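Local coordinates for protein beta-galactosidase (Marinomonas sp. ef1, PDB 6Y2K) that hydrolyses terminal non-reducing beta-D-galactose residues from beta-galactosides as a cold-active family GH42 glycoside hydrolase from an Antarctic bacterium and assembles as a hexamer, at residues 35-40 with 73-78; 176-181 with 205-210. All coordinates share one frame; numbering follows the deposited sequence.

Contact 1: residues 35-40 with 73-78; sequences GEFSWS and PTATPP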
loop_
_atom_site.group_PDB
_atom_site.type_symbol
_atom_site.label_atom_id
_atom_site.label_comp_id
_atom_site.label_asym_id
_atom_site.label_seq_id
_atom_site.Cartn_x
_atom_site.Cartn_y
_atom_site.Cartn_z
ATOM N N GLY A 35 49.801 -10.699 -20.517
ATOM C CA GLY A 35 49.919 -11.423 -21.794
ATOM C C GLY A 35 48.695 -12.066 -22.440
ATOM O O GLY A 35 48.740 -12.381 -23.636
ATOM N N GLU A 36 47.608 -12.249 -21.690
ATOM C CA GLU A 36 46.465 -13.055 -22.178
ATOM C C GLU A 36 45.655 -12.454 -23.344
ATOM O O GLU A 36 44.906 -13.181 -23.999
ATOM C CB GLU A 36 45.537 -13.489 -21.018
ATOM C CG GLU A 36 44.475 -12.488 -20.533
ATOM C CD GLU A 36 45.013 -11.292 -19.752
ATOM O OE1 GLU A 36 46.253 -11.121 -19.601
ATOM O OE2 GLU A 36 44.168 -10.497 -19.282
ATOM N N PHE A 37 45.777 -11.150 -23.601
ATOM C CA PHE A 37 45.112 -10.529 -24.756
ATOM C C PHE A 37 46.083 -9.982 -25.813
ATOM O O PHE A 37 45.691 -9.138 -26.630
ATOM C CB PHE A 37 44.171 -9.402 -24.292
ATOM C CG PHE A 37 43.073 -9.853 -23.356
ATOM C CD1 PHE A 37 42.211 -10.883 -23.708
ATOM C CD2 PHE A 37 42.861 -9.198 -22.149
ATOM C CE1 PHE A 37 41.188 -11.287 -22.856
ATOM C CE2 PHE A 37 41.829 -9.581 -21.307
ATOM C CZ PHE A 37 40.993 -10.626 -21.657
ATOM N N SER A 38 47.318 -10.493 -25.842
ATOM C CA SER A 38 48.409 -9.861 -26.616
ATOM C C SER A 38 48.719 -10.481 -27.996
ATOM O O SER A 38 49.688 -10.077 -28.632
ATOM C CB SER A 38 49.694 -9.795 -25.755
ATOM O OG SER A 38 50.217 -11.087 -25.466
ATOM N N TRP A 39 47.904 -11.422 -28.480
ATOM C CA TRP A 39 48.214 -12.103 -29.750
ATOM C C TRP A 39 48.410 -11.129 -30.917
ATOM O O TRP A 39 49.359 -11.289 -31.677
ATOM C CB TRP A 39 47.175 -13.187 -30.105
ATOM C CG TRP A 39 47.649 -14.271 -31.068
ATOM C CD1 TRP A 39 48.531 -14.143 -32.113
ATOM C CD2 TRP A 39 47.210 -15.641 -31.099
ATOM N NE1 TRP A 39 48.675 -15.337 -32.771
ATOM C CE2 TRP A 39 47.878 -16.273 -32.175
ATOM C CE3 TRP A 39 46.305 -16.389 -30.336
ATOM C CZ2 TRP A 39 47.688 -17.623 -32.488
ATOM C CZ3 TRP A 39 46.117 -17.731 -30.651
ATOM C CH2 TRP A 39 46.810 -18.336 -31.716
ATOM N N SER A 40 47.561 -10.108 -31.060
ATOM C CA SER A 40 47.755 -9.133 -32.154
ATOM C C SER A 40 49.046 -8.304 -32.016
ATOM O O SER A 40 49.550 -7.800 -33.016
ATOM C CB SER A 40 46.544 -8.205 -32.341
ATOM O OG SER A 40 46.526 -7.130 -31.414
ATOM N N PRO A 73 47.558 -16.387 -24.914
ATOM C CA PRO A 73 46.695 -15.380 -25.526
ATOM C C PRO A 73 45.521 -15.920 -26.364
ATOM O O PRO A 73 44.998 -15.208 -27.232
ATOM C CB PRO A 73 47.683 -14.617 -26.409
ATOM C CG PRO A 73 48.571 -15.700 -26.909
ATOM C CD PRO A 73 48.774 -16.603 -25.723
ATOM N N THR A 74 45.069 -17.132 -26.063
ATOM C CA THR A 74 44.141 -17.856 -26.934
ATOM C C THR A 74 42.661 -17.440 -26.816
ATOM O O THR A 74 41.834 -17.900 -27.609
ATOM C CB THR A 74 44.269 -19.379 -26.727
ATOM O OG1 THR A 74 44.077 -19.704 -25.348
ATOM C CG2 THR A 74 45.637 -19.871 -27.159
ATOM N N ALA A 75 42.330 -16.576 -25.857
ATOM C CA ALA A 75 40.965 -16.053 -25.716
ATOM C C ALA A 75 40.591 -15.102 -26.836
ATOM O O ALA A 75 39.408 -14.976 -27.168
ATOM C CB ALA A 75 40.803 -15.343 -24.376
ATOM N N THR A 76 41.593 -14.423 -27.393
ATOM C CA THR A 76 41.397 -13.375 -28.385
ATOM C C THR A 76 42.360 -13.543 -29.570
ATOM O O THR A 76 43.303 -12.768 -29.718
ATOM C CB THR A 76 41.563 -11.975 -27.743
ATOM O OG1 THR A 76 42.695 -11.957 -26.869
ATOM C CG2 THR A 76 40.337 -11.615 -26.936
ATOM N N PRO A 77 42.119 -14.561 -30.428
ATOM C CA PRO A 77 42.964 -14.707 -31.620
ATOM C C PRO A 77 42.721 -13.577 -32.638
ATOM O O PRO A 77 41.625 -12.992 -32.649
ATOM C CB PRO A 77 42.546 -16.065 -32.190
ATOM C CG PRO A 77 41.135 -16.245 -31.726
ATOM C CD PRO A 77 41.084 -15.612 -30.362
ATOM N N PRO A 78 43.735 -13.256 -33.474
ATOM C CA PRO A 78 43.598 -12.107 -34.376
ATOM C C PRO A 78 42.680 -12.363 -35.567
ATOM O O PRO A 78 42.412 -13.516 -35.904
ATOM C CB PRO A 78 45.036 -11.846 -34.866
ATOM C CG PRO A 78 45.918 -12.827 -34.177
ATOM C CD PRO A 78 45.047 -13.912 -33.616
HETATM O O HOH W 1 43.749 -15.583 -23.522
HETATM O O HOH W 2 45.150 -12.503 -27.776
#
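Trp39 packs against Pro73, Pro77 and Pro78 and shows how an indole can lock two barrel loops together. Its CB packs 4.0 Å from CB of Pro73. CG then swings anti to the backbone N (chi1 -158°), carrying the indole across to the far end of the other loop. There CD of Pro78 sits 3.6 Å from the centroid of the five-membered ring and nearly on its normal, a CH-pi contact over one face, while CG of Pro78 covers CD1. Along the benzene side, CE3 passes 3.6 Å from the Pro73 carbonyl O, which lies at the ring edge, and CZ3 finishes near CG2 of Thr74. The indole NE1 is hydrogen-bonded to Glu43. Phe37 meets the same loop differently: OG1 of Thr76 comes to the ring edge, 3.4 Å from CD1.

Polar groups are joined through water. One water takes the Trp39 N-H and the Thr76 hydroxyl and donates to Pro73 O and Thr76 O; another links Glu36 O, at 2.7 Å, to Ala75 N. Pro73 CA also approaches Glu36 O at 3.2 Å as a C-H...O contact.

These loops follow strands 29-34 and 67-71, neighbours in the eight-stranded parallel TIM barrel, and lead into helices 39-42 and 79-84. Helix 111-128 packs on Trp39 through Tyr113 and Met120, while Trp183 of a second subunit meets the Phe37 ring.

Contact 2: residues 176-181 with 205-210; sequences KAWGNV and PSHRLD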
loop_
_atom_site.group_PDB
_atom_site.type_symbol
_atom_site.label_atom_id
_atom_site.label_comp_id
_atom_site.label_asym_id
_atom_site.label_seq_id
_atom_site.Cartn_x
_atom_site.Cartn_y
_atom_site.Cartn_z
ATOM N N LYS A 176 18.106 -46.529 -26.405
ATOM C CA LYS A 176 17.587 -47.088 -25.166
ATOM C C LYS A 176 17.814 -46.148 -23.977
ATOM O O LYS A 176 16.899 -45.928 -23.175
ATOM C CB LYS A 176 18.216 -48.453 -24.880
ATOM C CG LYS A 176 17.460 -49.244 -23.821
ATOM C CD LYS A 176 18.229 -50.479 -23.361
ATOM C CE LYS A 176 17.583 -51.085 -22.124
ATOM N NZ LYS A 176 18.285 -52.331 -21.710
ATOM N N ALA A 177 19.030 -45.616 -23.871
ATOM C CA ALA A 177 19.384 -44.663 -22.812
ATOM C C ALA A 177 18.575 -43.351 -22.846
ATOM O O ALA A 177 18.203 -42.834 -21.795
ATOM C CB ALA A 177 20.880 -44.368 -22.858
ATOM N N TRP A 178 18.316 -42.826 -24.044
ATOM C CA TRP A 178 17.555 -41.572 -24.224
ATOM C C TRP A 178 16.023 -41.768 -24.218
ATOM O O TRP A 178 15.273 -40.786 -24.133
ATOM C CB TRP A 178 17.944 -40.901 -25.555
ATOM C CG TRP A 178 19.307 -40.286 -25.625
ATOM C CD1 TRP A 178 20.376 -40.522 -24.801
ATOM C CD2 TRP A 178 19.763 -39.350 -26.609
ATOM N NE1 TRP A 178 21.456 -39.764 -25.197
ATOM C CE2 TRP A 178 21.108 -39.045 -26.309
ATOM C CE3 TRP A 178 19.156 -38.720 -27.703
ATOM C CZ2 TRP A 178 21.860 -38.142 -27.072
ATOM C CZ3 TRP A 178 19.910 -37.827 -28.469
ATOM C CH2 TRP A 178 21.245 -37.553 -28.152
ATOM N N GLY A 179 15.551 -43.012 -24.351
ATOM C CA GLY A 179 14.119 -43.284 -24.489
ATOM C C GLY A 179 13.519 -42.764 -25.794
ATOM O O GLY A 179 12.387 -42.265 -25.813
ATOM N N ASN A 180 14.255 -42.933 -26.895
ATOM C CA ASN A 180 13.887 -42.329 -28.184
ATOM C C ASN A 180 12.687 -42.978 -28.882
ATOM O O ASN A 180 12.262 -42.498 -29.941
ATOM C CB ASN A 180 15.098 -42.270 -29.127
ATOM C CG ASN A 180 16.092 -41.182 -28.744
ATOM O OD1 ASN A 180 15.736 -40.198 -28.075
ATOM N ND2 ASN A 180 17.349 -41.348 -29.175
ATOM N N VAL A 181 12.131 -44.044 -28.302
ATOM C CA VAL A 181 10.798 -44.514 -28.709
ATOM C C VAL A 181 9.748 -43.398 -28.574
ATOM O O VAL A 181 8.815 -43.296 -29.389
ATOM C CB VAL A 181 10.371 -45.777 -27.917
ATOM C CG1 VAL A 181 10.170 -45.476 -26.433
ATOM C CG2 VAL A 181 9.110 -46.385 -28.529
ATOM N N PRO A 205 15.376 -34.281 -22.923
ATOM C CA PRO A 205 16.353 -33.882 -21.904
ATOM C C PRO A 205 17.655 -34.708 -21.892
ATOM O O PRO A 205 18.696 -34.174 -21.498
ATOM C CB PRO A 205 15.577 -34.033 -20.584
ATOM C CG PRO A 205 14.400 -34.904 -20.910
ATOM C CD PRO A 205 14.052 -34.545 -22.323
ATOM N N SER A 206 17.592 -35.979 -22.314
ATOM C CA SER A 206 18.788 -36.829 -22.444
ATOM C C SER A 206 19.744 -36.295 -23.503
ATOM O O SER A 206 20.958 -36.306 -23.321
ATOM C CB SER A 206 18.405 -38.268 -22.814
ATOM O OG SER A 206 17.488 -38.817 -21.883
ATOM N N HIS A 207 19.163 -35.849 -24.610
ATOM C CA HIS A 207 19.866 -35.217 -25.724
ATOM C C HIS A 207 20.563 -33.937 -25.257
ATOM O O HIS A 207 21.751 -33.729 -25.526
ATOM C CB HIS A 207 18.827 -34.941 -26.827
ATOM C CG HIS A 207 19.376 -34.362 -28.093
ATOM N ND1 HIS A 207 18.554 -33.964 -29.126
ATOM C CD2 HIS A 207 20.644 -34.110 -28.503
ATOM C CE1 HIS A 207 19.292 -33.497 -30.116
ATOM N NE2 HIS A 207 20.562 -33.573 -29.764
ATOM N N ARG A 208 19.827 -33.096 -24.538
ATOM C CA ARG A 208 20.374 -31.828 -24.065
ATOM C C ARG A 208 21.453 -32.025 -23.004
ATOM O O ARG A 208 22.442 -31.282 -22.992
ATOM C CB ARG A 208 19.263 -30.926 -23.530
ATOM C CG ARG A 208 18.278 -30.468 -24.603
ATOM C CD ARG A 208 17.080 -29.744 -24.006
ATOM N NE ARG A 208 17.475 -28.512 -23.331
ATOM C CZ ARG A 208 16.757 -27.858 -22.418
ATOM N NH1 ARG A 208 17.259 -26.742 -21.886
ATOM N NH2 ARG A 208 15.581 -28.312 -21.992
ATOM N N LEU A 209 21.269 -33.012 -22.124
ATOM C CA LEU A 209 22.253 -33.280 -21.069
ATOM C C LEU A 209 23.580 -33.831 -21.621
ATOM O O LEU A 209 24.667 -33.347 -21.251
ATOM C CB LEU A 209 21.670 -34.218 -20.001
ATOM C CG LEU A 209 22.562 -34.507 -18.793
ATOM C CD1 LEU A 209 23.032 -33.230 -18.112
ATOM C CD2 LEU A 209 21.833 -35.387 -17.793
ATOM N N ASP A 210 23.494 -34.837 -22.490
ATOM C CA ASP A 210 24.683 -35.353 -23.193
ATOM C C ASP A 210 25.372 -34.266 -24.033
ATOM O O ASP A 210 26.613 -34.223 -24.086
ATOM C CB ASP A 210 24.337 -36.563 -24.075
ATOM C CG ASP A 210 24.338 -37.886 -23.313
ATOM O OD1 ASP A 210 24.764 -37.950 -22.138
ATOM O OD2 ASP A 210 23.925 -38.893 -23.922
HETATM O O HOH W 3 14.910 -39.636 -21.125
#
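Ala177, near the end of helix 171-178, comes only to the margin of the other helix, its carbonyl O 4.1 Å from OG of Ser206. The next residue, Trp178, carries nearly the whole contact, a compact example of a helix end fastened by one aromatic side chain. Its CG stands anti to the carbonyl carbon (chi1 -71°), and the indole lies against the first turn of helix 205-233. CB of Ser206 sits over the five-membered ring, 3.8 Å from its centroid, and CA of His207 lies 3.7 Å from the centroid of the six-membered ring, both as CH-pi contacts. The imidazole of His207 continues this layer, nearly parallel to the indole but displaced, so that little of one ring lies above the other.

At the indole edge, NE1 donates to OD2 of Asp210 over 2.9 Å, at an N-H...O angle of 156°. The acceptor is in the ring plane, yet the donor stands 36° out of the carboxylate plane. Tyr168 also binds OD2, while Lys167 and Arg213 form salt bridges with OD1, a setting likely to keep the acid ionised. The Trp178 carbonyl O reaches OG of Ser206 through a water, and that OG is also hydrogen-bonded to Thr503 O. Beyond Trp178 the chain turns off at Gly179, which has positive phi, and Asn180 turns its OD1 to the indole edge.

Helix 154-168 packs beside the pair through Leu164, and helix 418-426 meets helix 205-233 at Pro205 and Leu209.

Both contacts are buried and each turns on one tryptophan with a partner over a face of its indole, but their surroundings differ. Contact 1 joins loops after two adjacent barrel strands; its indole is covered by proline, and waters carry the polar links between the segments. Contact 2 joins the end of one helix to the start of another, and there a direct bond to a carboxylate is added to the face packing. Their centres are about 38 Å apart and they do not touch, although both belong to the TIM-barrel part of the chain. Each also borders another copy of the protein: contact 1 through hydrogen bonds and aromatic packing, contact 2 through packing at Val181 and Pro205.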